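PDB 2QIK: putative gamma-glutamylcyclotransferase YkqA, which probably cyclises the gamma-glutamyl group of gamma-glutamyl amines, an acyl transfer, though its actual substrate is not established. Local coordinates for residues G188-I193 / V219-R224; D138-Q143 / I251-E256; Y129-G134 / A215-E220. All coordinates share one frame; numbering follows the deposited sequence.

Contact 1 of 3, residues G188-I193 / V219-R224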
loop_
_atom_site.group_PDB
_atom_site.type_symbol
_atom_site.label_atom_id
_atom_site.label_comp_id
_atom_site.label_asym_id
_atom_site.label_seq_id
_atom_site.Cartn_x
_atom_site.Cartn_y
_atom_site.Cartn_z
ATOM N N GLY A 188 7.928 9.955 -5.822
ATOM C CA GLY A 188 6.599 10.431 -6.200
ATOM C C GLY A 188 6.353 11.775 -5.586
ATOM O O GLY A 188 7.267 12.394 -5.039
ATOM N N VAL A 189 5.128 12.218 -5.650
ATOM C CA VAL A 189 4.681 13.532 -5.107
ATOM C C VAL A 189 3.754 13.187 -3.919
ATOM O O VAL A 189 2.825 12.412 -4.058
ATOM C CB VAL A 189 3.849 14.344 -6.195
ATOM C CG1 VAL A 189 3.418 15.708 -5.695
ATOM C CG2 VAL A 189 4.583 14.445 -7.525
ATOM N N LEU A 190 3.992 13.832 -2.799
ATOM C CA LEU A 190 3.122 13.738 -1.645
ATOM C C LEU A 190 2.257 14.955 -1.609
ATOM O O LEU A 190 2.738 16.101 -1.617
ATOM C CB LEU A 190 3.949 13.623 -0.353
ATOM C CG LEU A 190 3.154 13.345 0.890
ATOM C CD1 LEU A 190 2.568 11.937 0.810
ATOM C CD2 LEU A 190 3.969 13.517 2.139
ATOM N N TYR A 191 0.939 14.764 -1.591
ATOM C CA TYR A 191 -0.041 15.815 -1.473
ATOM C C TYR A 191 -0.698 15.816 -0.091
ATOM O O TYR A 191 -0.928 14.760 0.491
ATOM C CB TYR A 191 -1.178 15.622 -2.443
ATOM C CG TYR A 191 -0.889 15.655 -3.924
ATOM C CD1 TYR A 191 -0.871 16.835 -4.633
ATOM C CD2 TYR A 191 -0.747 14.488 -4.615
ATOM C CE1 TYR A 191 -0.678 16.872 -5.973
ATOM C CE2 TYR A 191 -0.533 14.490 -6.014
ATOM C CZ TYR A 191 -0.533 15.688 -6.677
ATOM O OH TYR A 191 -0.378 15.716 -8.052
ATOM N N ARG A 192 -0.978 16.991 0.465
ATOM C CA ARG A 192 -1.851 17.115 1.646
ATOM C C ARG A 192 -3.267 17.402 1.111
ATOM O O ARG A 192 -3.486 18.430 0.457
ATOM C CB ARG A 192 -1.400 18.276 2.503
ATOM C CG ARG A 192 -2.184 18.455 3.783
ATOM C CD ARG A 192 -1.759 19.612 4.583
ATOM N NE ARG A 192 -0.446 19.389 5.051
ATOM C CZ ARG A 192 0.691 19.895 4.546
ATOM N NH1 ARG A 192 0.667 20.756 3.532
ATOM N NH2 ARG A 192 1.858 19.549 5.073
ATOM N N ILE A 193 -4.182 16.472 1.346
ATOM C CA ILE A 193 -5.545 16.583 0.818
ATOM C C ILE A 193 -6.576 16.473 1.955
ATOM O O ILE A 193 -6.315 15.805 2.965
ATOM C CB ILE A 193 -5.819 15.556 -0.271
ATOM C CG1 ILE A 193 -5.940 14.113 0.303
ATOM C CG2 ILE A 193 -4.801 15.580 -1.393
ATOM C CD1 ILE A 193 -6.259 13.065 -0.767
ATOM N N VAL A 219 7.164 7.974 3.885
ATOM C CA VAL A 219 8.017 8.611 2.903
ATOM C C VAL A 219 8.734 9.778 3.471
ATOM O O VAL A 219 8.314 10.267 4.513
ATOM C CB VAL A 219 7.280 9.063 1.608
ATOM C CG1 VAL A 219 6.540 7.933 0.974
ATOM C CG2 VAL A 219 6.363 10.282 1.907
ATOM N N GLU A 220 9.819 10.179 2.758
ATOM C CA GLU A 220 10.587 11.314 3.123
ATOM C C GLU A 220 10.334 12.449 2.155
ATOM O O GLU A 220 10.560 12.261 1.014
ATOM C CB GLU A 220 12.089 10.979 3.248
ATOM C CG GLU A 220 12.646 11.949 4.275
ATOM C CD GLU A 220 14.094 11.790 4.655
ATOM O OE1 GLU A 220 14.676 10.683 4.435
ATOM O OE2 GLU A 220 14.604 12.806 5.198
ATOM N N ALA A 221 9.953 13.602 2.667
ATOM C CA ALA A 221 9.688 14.759 1.781
ATOM C C ALA A 221 10.134 15.981 2.576
ATOM O O ALA A 221 9.536 16.264 3.645
ATOM C CB ALA A 221 8.152 14.854 1.420
ATOM N N GLY A 222 11.080 16.745 1.996
ATOM C CA GLY A 222 11.498 18.042 2.568
ATOM C C GLY A 222 12.241 17.840 3.862
ATOM O O GLY A 222 12.196 18.687 4.784
ATOM N N GLY A 223 13.033 16.794 3.908
ATOM C CA GLY A 223 13.792 16.425 5.102
ATOM C C GLY A 223 12.986 15.914 6.285
ATOM O O GLY A 223 13.478 15.799 7.396
ATOM N N ARG A 224 11.722 15.622 6.034
ATOM C CA ARG A 224 10.791 15.273 7.073
ATOM C C ARG A 224 10.179 13.936 6.699
ATOM O O ARG A 224 10.016 13.607 5.535
ATOM C CB ARG A 224 9.720 16.345 7.119
ATOM C CG ARG A 224 8.654 16.135 8.071
ATOM C CD ARG A 224 7.729 17.280 8.268
ATOM N NE ARG A 224 6.427 16.727 8.592
ATOM C CZ ARG A 224 6.137 16.082 9.705
ATOM N NH1 ARG A 224 4.930 15.555 9.853
ATOM N NH2 ARG A 224 7.031 15.990 10.697
#
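Leu-190 carries the contact for 188-193, meeting Val-219 and Ala-221 through one methyl, CD2. Val-189, ahead of Leu-190, turns to the other side of the sheet. Leu-190 follows and points toward 219-224. Its CG is anti to the backbone N (chi1 -173°), which extends the isobutyl group outward from the strand. CD2 of Leu-190 lies 4.0 Å from CG2 of Val-219, the two side chains meeting at a slant. The same CD2 is 4.4 Å from CB of Ala-221, so the methyl sits against two residues from one face of the second strand. The backbones stay well apart, with CA of Leu-190 7.5 Å from CA of Ala-221. No hydrogen bond crosses, and the contact is buried and wholly apolar. Tyr-191 packs on strand 128-132 and bonds through OH to Cys-136 O, while Arg-192 forms a salt bridge with Asp-153. Beyond Ala-221 the second segment turns back through Gly-222 and Gly-223, both with positive phi, as in a type I' turn. Ala-221 and Arg-224 flank it as a hydrogen-bonded pair: Ala-221 N gives to Arg-224 O at 2.9 Å, while the return bond is weak. This hairpin of strands 212-221 and 224-234 lies against a face of the sheet containing 185-193 and 154-161. Apolar side chains join them: Leu-190 also touches Cys-229, and Ala-158 meets Val-219 and Ala-221.

Contact 2 of 3, residues D138-Q143 / I251-E256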
loop_
_atom_site.group_PDB
_atom_site.type_symbol
_atom_site.label_atom_id
_atom_site.label_comp_id
_atom_site.label_asym_id
_atom_site.label_seq_id
_atom_site.Cartn_x
_atom_site.Cartn_y
_atom_site.Cartn_z
ATOM N N ASP A 138 0.281 14.345 -12.319
ATOM C CA ASP A 138 -0.197 15.380 -13.227
ATOM C C ASP A 138 -1.564 15.875 -12.808
ATOM O O ASP A 138 -2.252 15.201 -12.005
ATOM C CB ASP A 138 -0.277 14.767 -14.656
ATOM C CG ASP A 138 -0.650 15.736 -15.683
ATOM O OD1 ASP A 138 -1.715 15.540 -16.324
ATOM O OD2 ASP A 138 0.078 16.706 -15.863
ATOM N N ASN A 139 -1.944 17.024 -13.284
ATOM C CA ASN A 139 -3.190 17.646 -12.869
ATOM C C ASN A 139 -4.322 17.688 -13.887
ATOM O O ASN A 139 -5.388 18.142 -13.529
ATOM C CB ASN A 139 -2.985 18.987 -12.192
ATOM C CG ASN A 139 -2.594 20.041 -13.152
ATOM O OD1 ASN A 139 -2.705 21.232 -12.811
ATOM N ND2 ASN A 139 -2.154 19.679 -14.338
ATOM N N ALA A 140 -4.108 17.254 -15.125
ATOM C CA ALA A 140 -5.159 17.477 -16.121
ATOM C C ALA A 140 -6.437 16.708 -15.797
ATOM O O ALA A 140 -7.510 17.263 -15.898
ATOM C CB ALA A 140 -4.683 17.092 -17.488
ATOM N N ARG A 141 -6.353 15.455 -15.377
ATOM C CA ARG A 141 -7.545 14.656 -15.033
ATOM C C ARG A 141 -8.197 15.271 -13.786
ATOM O O ARG A 141 -9.406 15.350 -13.745
ATOM C CB ARG A 141 -7.310 13.158 -14.866
ATOM C CG ARG A 141 -7.018 12.468 -16.180
ATOM C CD ARG A 141 -6.861 10.965 -15.967
ATOM N NE ARG A 141 -8.133 10.421 -15.467
ATOM C CZ ARG A 141 -8.315 9.180 -15.033
ATOM N NH1 ARG A 141 -7.282 8.422 -15.029
ATOM N NH2 ARG A 141 -9.525 8.796 -14.549
ATOM N N PHE A 142 -7.421 15.714 -12.804
ATOM C CA PHE A 142 -8.019 16.410 -11.667
ATOM C C PHE A 142 -8.854 17.579 -12.143
ATOM O O PHE A 142 -9.965 17.840 -11.670
ATOM C CB PHE A 142 -6.987 16.923 -10.680
ATOM C CG PHE A 142 -6.100 15.879 -10.013
ATOM C CD1 PHE A 142 -4.775 16.216 -9.736
ATOM C CD2 PHE A 142 -6.563 14.649 -9.591
ATOM C CE1 PHE A 142 -3.941 15.328 -9.069
ATOM C CE2 PHE A 142 -5.698 13.753 -8.904
ATOM C CZ PHE A 142 -4.376 14.101 -8.697
ATOM N N GLN A 143 -8.267 18.380 -13.013
ATOM C CA GLN A 143 -8.961 19.594 -13.498
ATOM C C GLN A 143 -10.250 19.206 -14.208
ATOM O O GLN A 143 -11.280 19.848 -14.025
ATOM C CB GLN A 143 -8.073 20.378 -14.441
ATOM C CG GLN A 143 -6.921 21.046 -13.749
ATOM C CD GLN A 143 -5.970 21.727 -14.688
ATOM O OE1 GLN A 143 -5.407 22.788 -14.351
ATOM N NE2 GLN A 143 -5.843 21.193 -15.892
ATOM N N ILE A 251 2.355 10.983 -16.903
ATOM C CA ILE A 251 3.423 10.648 -15.962
ATOM C C ILE A 251 4.631 11.517 -16.169
ATOM O O ILE A 251 5.244 12.057 -15.253
ATOM C CB ILE A 251 3.804 9.166 -16.042
ATOM C CG1 ILE A 251 2.636 8.352 -15.596
ATOM C CG2 ILE A 251 5.039 8.857 -15.227
ATOM C CD1 ILE A 251 2.843 6.862 -15.661
ATOM N N GLU A 252 4.971 11.697 -17.431
ATOM C CA GLU A 252 6.141 12.485 -17.744
ATOM C C GLU A 252 5.982 13.911 -17.304
ATOM O O GLU A 252 6.921 14.490 -16.757
ATOM C CB GLU A 252 6.475 12.408 -19.248
ATOM C CG GLU A 252 6.958 11.051 -19.698
ATOM C CD GLU A 252 7.428 11.019 -21.106
ATOM O OE1 GLU A 252 7.899 9.966 -21.509
ATOM O OE2 GLU A 252 7.374 12.049 -21.783
ATOM N N ARG A 253 4.828 14.518 -17.510
ATOM C CA ARG A 253 4.623 15.921 -17.118
ATOM C C ARG A 253 4.723 16.049 -15.601
ATOM O O ARG A 253 5.344 16.978 -15.087
ATOM C CB ARG A 253 3.248 16.387 -17.596
ATOM C CG ARG A 253 3.055 16.793 -19.020
ATOM C CD ARG A 253 1.799 17.710 -19.171
ATOM N NE ARG A 253 0.570 17.018 -18.756
ATOM C CZ ARG A 253 -0.348 16.582 -19.596
ATOM N NH1 ARG A 253 -0.215 16.789 -20.934
ATOM N NH2 ARG A 253 -1.433 15.952 -19.160
ATOM N N GLY A 254 4.095 15.090 -14.878
ATOM C CA GLY A 254 4.133 15.172 -13.410
ATOM C C GLY A 254 5.531 14.934 -12.898
ATOM O O GLY A 254 5.989 15.623 -11.978
ATOM N N ALA A 255 6.272 14.008 -13.495
ATOM C CA ALA A 255 7.646 13.744 -13.030
ATOM C C ALA A 255 8.553 14.935 -13.303
ATOM O O ALA A 255 9.340 15.315 -12.464
ATOM C CB ALA A 255 8.197 12.528 -13.711
ATOM N N GLU A 256 8.403 15.540 -14.450
ATOM C CA GLU A 256 9.177 16.734 -14.814
ATOM C C GLU A 256 8.899 17.861 -13.843
ATOM O O GLU A 256 9.815 18.616 -13.448
ATOM C CB GLU A 256 8.782 17.146 -16.270
ATOM C CG GLU A 256 9.275 16.204 -17.368
ATOM C CD GLU A 256 8.467 16.365 -18.664
ATOM O OE1 GLU A 256 7.605 17.328 -18.732
ATOM O OE2 GLU A 256 8.733 15.604 -19.637
#
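Arg-253 grips the carboxylate of Asp-138 side-on in a two-bond salt bridge. Its NH2 donates to OD1 of Asp-138 at 2.9 Å, and the bond is almost straight (177°). Its NE donates to OD2 of Asp-138 at 3.0 Å, just as straight. Both acceptors lie close to the guanidinium plane, so the arginine uses its edge. The carboxylate is tilted, its plane 41° from that of the guanidinium, and both nitrogens meet it from above its plane. A bend at chi3 brings the arginine head round to this position. OD1 has a second donor on the opposite face of the carboxylate. This is Ala-140 N, 3.2 Å from Asp-138 OD1, a capping bond at the start of helix 140-145. Three bonds therefore fix the rotation of a buried carboxylate, and the positive guanidinium probably favours its charged form. With an alanine in place of Asp-138, the guanidinium of Arg-253 is likely to lose its anionic mate and Ala-140 N its capping acceptor. Packing is light around this centre. CB of Ala-140 lies 3.8 Å from NH2 of Arg-253. Gly-254 lets the backbones close in, with its CA 4.1 Å from Asp-138 N and no room there for a beta carbon. The contact ties the start of helix 140-145 to the flank of helix 245-258. On the far side, Ile-251 packs on Leu-267 and Met-271 of helix 261-273, and Glu-256 forms a salt bridge with Lys-268. Phe-142 stacks on Phe-151 and touches Tyr-200 of helix 198-204.

Contact 3 of 3, residues Y129-G134 / A215-E220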
loop_
_atom_site.group_PDB
_atom_site.type_symbol
_atom_site.label_atom_id
_atom_site.label_comp_id
_atom_site.label_asym_id
_atom_site.label_seq_id
_atom_site.Cartn_x
_atom_site.Cartn_y
_atom_site.Cartn_z
ATOM N N TYR A 129 -2.305 12.420 3.817
ATOM C CA TYR A 129 -1.083 12.624 3.038
ATOM C C TYR A 129 -1.125 11.503 1.993
ATOM O O TYR A 129 -1.029 10.323 2.301
ATOM C CB TYR A 129 0.116 12.534 3.967
ATOM C CG TYR A 129 0.193 13.795 4.783
ATOM C CD1 TYR A 129 0.719 14.957 4.222
ATOM C CD2 TYR A 129 -0.341 13.874 6.051
ATOM C CE1 TYR A 129 0.750 16.150 4.931
ATOM C CE2 TYR A 129 -0.358 15.058 6.736
ATOM C CZ TYR A 129 0.197 16.170 6.214
ATOM O OH TYR A 129 0.182 17.354 6.921
ATOM N N TYR A 130 -1.289 11.901 0.744
ATOM C CA TYR A 130 -1.514 11.049 -0.413
ATOM C C TYR A 130 -0.273 11.045 -1.302
ATOM O O TYR A 130 0.153 12.088 -1.809
ATOM C CB TYR A 130 -2.736 11.501 -1.207
ATOM C CG TYR A 130 -2.883 10.815 -2.550
ATOM C CD1 TYR A 130 -2.870 9.454 -2.649
ATOM C CD2 TYR A 130 -2.969 11.553 -3.695
ATOM C CE1 TYR A 130 -2.878 8.828 -3.872
ATOM C CE2 TYR A 130 -3.018 10.948 -4.957
ATOM C CZ TYR A 130 -2.958 9.567 -5.019
ATOM O OH TYR A 130 -2.936 8.951 -6.245
ATOM N N PHE A 131 0.306 9.847 -1.481
ATOM C CA PHE A 131 1.539 9.658 -2.285
ATOM C C PHE A 131 1.190 9.144 -3.691
ATOM O O PHE A 131 0.646 8.025 -3.824
ATOM C CB PHE A 131 2.446 8.696 -1.573
ATOM C CG PHE A 131 3.754 8.474 -2.230
ATOM C CD1 PHE A 131 4.768 9.427 -2.250
ATOM C CD2 PHE A 131 4.041 7.269 -2.849
ATOM C CE1 PHE A 131 5.997 9.188 -2.904
ATOM C CE2 PHE A 131 5.267 7.112 -3.535
ATOM C CZ PHE A 131 6.200 8.021 -3.511
ATOM N N ALA A 132 1.459 9.976 -4.677
ATOM C CA ALA A 132 1.210 9.645 -6.054
ATOM C C ALA A 132 2.529 9.392 -6.765
ATOM O O ALA A 132 3.454 10.212 -6.669
ATOM C CB ALA A 132 0.523 10.891 -6.749
ATOM N N TYR A 133 2.583 8.344 -7.561
ATOM C CA TYR A 133 3.798 7.918 -8.253
ATOM C C TYR A 133 3.609 7.788 -9.758
ATOM O O TYR A 133 4.559 7.455 -10.466
ATOM C CB TYR A 133 4.321 6.619 -7.643
ATOM C CG TYR A 133 3.306 5.492 -7.679
ATOM C CD1 TYR A 133 2.520 5.240 -6.597
ATOM C CD2 TYR A 133 3.084 4.766 -8.820
ATOM C CE1 TYR A 133 1.508 4.241 -6.635
ATOM C CE2 TYR A 133 2.141 3.798 -8.873
ATOM C CZ TYR A 133 1.322 3.540 -7.797
ATOM O OH TYR A 133 0.411 2.548 -7.941
ATOM N N GLY A 134 2.408 8.007 -10.249
ATOM C CA GLY A 134 2.148 7.921 -11.661
ATOM C C GLY A 134 1.360 9.110 -12.176
ATOM O O GLY A 134 1.747 10.210 -11.974
ATOM N N ALA A 215 -3.341 1.481 0.191
ATOM C CA ALA A 215 -2.202 0.972 0.876
ATOM C C ALA A 215 -1.506 2.098 1.580
ATOM O O ALA A 215 -1.826 3.275 1.364
ATOM C CB ALA A 215 -1.268 0.249 -0.092
ATOM N N PHE A 216 -0.524 1.789 2.406
ATOM C CA PHE A 216 0.122 2.778 3.270
ATOM C C PHE A 216 1.645 2.642 3.167
ATOM O O PHE A 216 2.152 1.500 3.175
ATOM C CB PHE A 216 -0.345 2.663 4.718
ATOM C CG PHE A 216 -1.830 2.851 4.784
ATOM C CD1 PHE A 216 -2.378 4.079 4.825
ATOM C CD2 PHE A 216 -2.674 1.775 4.580
ATOM C CE1 PHE A 216 -3.764 4.248 4.717
ATOM C CE2 PHE A 216 -4.033 1.925 4.446
ATOM C CZ PHE A 216 -4.544 3.181 4.558
ATOM N N VAL A 217 2.306 3.773 3.094
ATOM C CA VAL A 217 3.740 3.853 3.029
ATOM C C VAL A 217 4.198 5.024 3.843
ATOM O O VAL A 217 3.516 5.998 4.041
ATOM C CB VAL A 217 4.256 3.978 1.559
ATOM C CG1 VAL A 217 4.008 2.717 0.817
ATOM C CG2 VAL A 217 3.675 5.189 0.833
ATOM N N ASP A 218 5.446 4.925 4.295
ATOM C CA ASP A 218 6.149 6.032 5.015
ATOM C C ASP A 218 7.144 6.638 4.039
ATOM O O ASP A 218 7.906 5.921 3.386
ATOM C CB ASP A 218 6.915 5.546 6.238
ATOM C CG ASP A 218 6.040 5.042 7.353
ATOM O OD1 ASP A 218 4.797 5.091 7.312
ATOM O OD2 ASP A 218 6.624 4.609 8.386
ATOM N N VAL A 219 7.164 7.974 3.885
ATOM C CA VAL A 219 8.017 8.611 2.903
ATOM C C VAL A 219 8.734 9.778 3.471
ATOM O O VAL A 219 8.314 10.267 4.513
ATOM C CB VAL A 219 7.280 9.063 1.608
ATOM C CG1 VAL A 219 6.540 7.933 0.974
ATOM C CG2 VAL A 219 6.363 10.282 1.907
ATOM N N GLU A 220 9.819 10.179 2.758
ATOM C CA GLU A 220 10.587 11.314 3.123
ATOM C C GLU A 220 10.334 12.449 2.155
ATOM O O GLU A 220 10.560 12.261 1.014
ATOM C CB GLU A 220 12.089 10.979 3.248
ATOM C CG GLU A 220 12.646 11.949 4.275
ATOM C CD GLU A 220 14.094 11.790 4.655
ATOM O OE1 GLU A 220 14.676 10.683 4.435
ATOM O OE2 GLU A 220 14.604 12.806 5.198
#
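Phe-131 meets Val-219 by a CH-pi contact and Val-217 by ordinary apolar packing. In the first, CG1 of Val-219 stands over one face of the ring. It is 4.2 Å from the centroid of the Phe-131 ring and 18° off the normal. The methyl is shifted toward the rim, on the side of CD1, with 4.0 Å between Val-219 CG1 and Phe-131 CD1. CG1, the branch anti to the carbonyl carbon, is the one that serves this ring. The second contact is looser and oblique to the ring, with CG2 of Val-217 4.2 Å from CD2 of Phe-131. Val-217 and Val-219 are two apart on one strand, so their side chains leave the same face. Both approach from the same side of the ring plane, Val-219 near CD1 and Val-217 near CD2. Chi1 of Phe-131 (-177°) swings the ring away from its own N, beside the carbonyl carbon, and toward the two valines. No hydrogen bond crosses between the segments. Polar links run instead to strand 224-234, where Phe-131 O accepts from Thr-231 OG1 and Phe-131 pairs through the backbone with Leu-230. Ala-158 and Leu-160 of strand 154-161 join the apolar cluster. The contact spans two non-neighbouring strands that face each other, consistent with the interior of the small beta-barrel of the gamma-glutamylcyclotransferase fold. Just after strand 128-132, the N atoms of Tyr-133 and Gly-134 bind a citrate that probably came from the crystallisation liquor, Gly-134 N only weakly. This Tyr-Gly pair resembles Tyr-8 and Gly-9 of the predicted substrate site.

In the fold
Contacts 1 and 3 form one buried apolar cluster, their centres about 8 Å apart. They share Val-219, and their first strands are sheet neighbours: Tyr-191 N is 2.8 Å from Tyr-130 O, a probable hydrogen bond. Contact 2 lies outside the sheet, its centre about 17 Å from that of contact 1 and about 16 Å from that of contact 3. It still touches both. Phe-142 CE1 packs 3.7 Å from Tyr-191 OH, and Ile-251 CG1 lies 3.7 Å from Gly-134 C, in the loop whose backbone N atoms meet the citrate. Contact 1 is nested within the chain loop closed by contact 2. All three are away from the predicted substrate site at Tyr-8 to Leu-11.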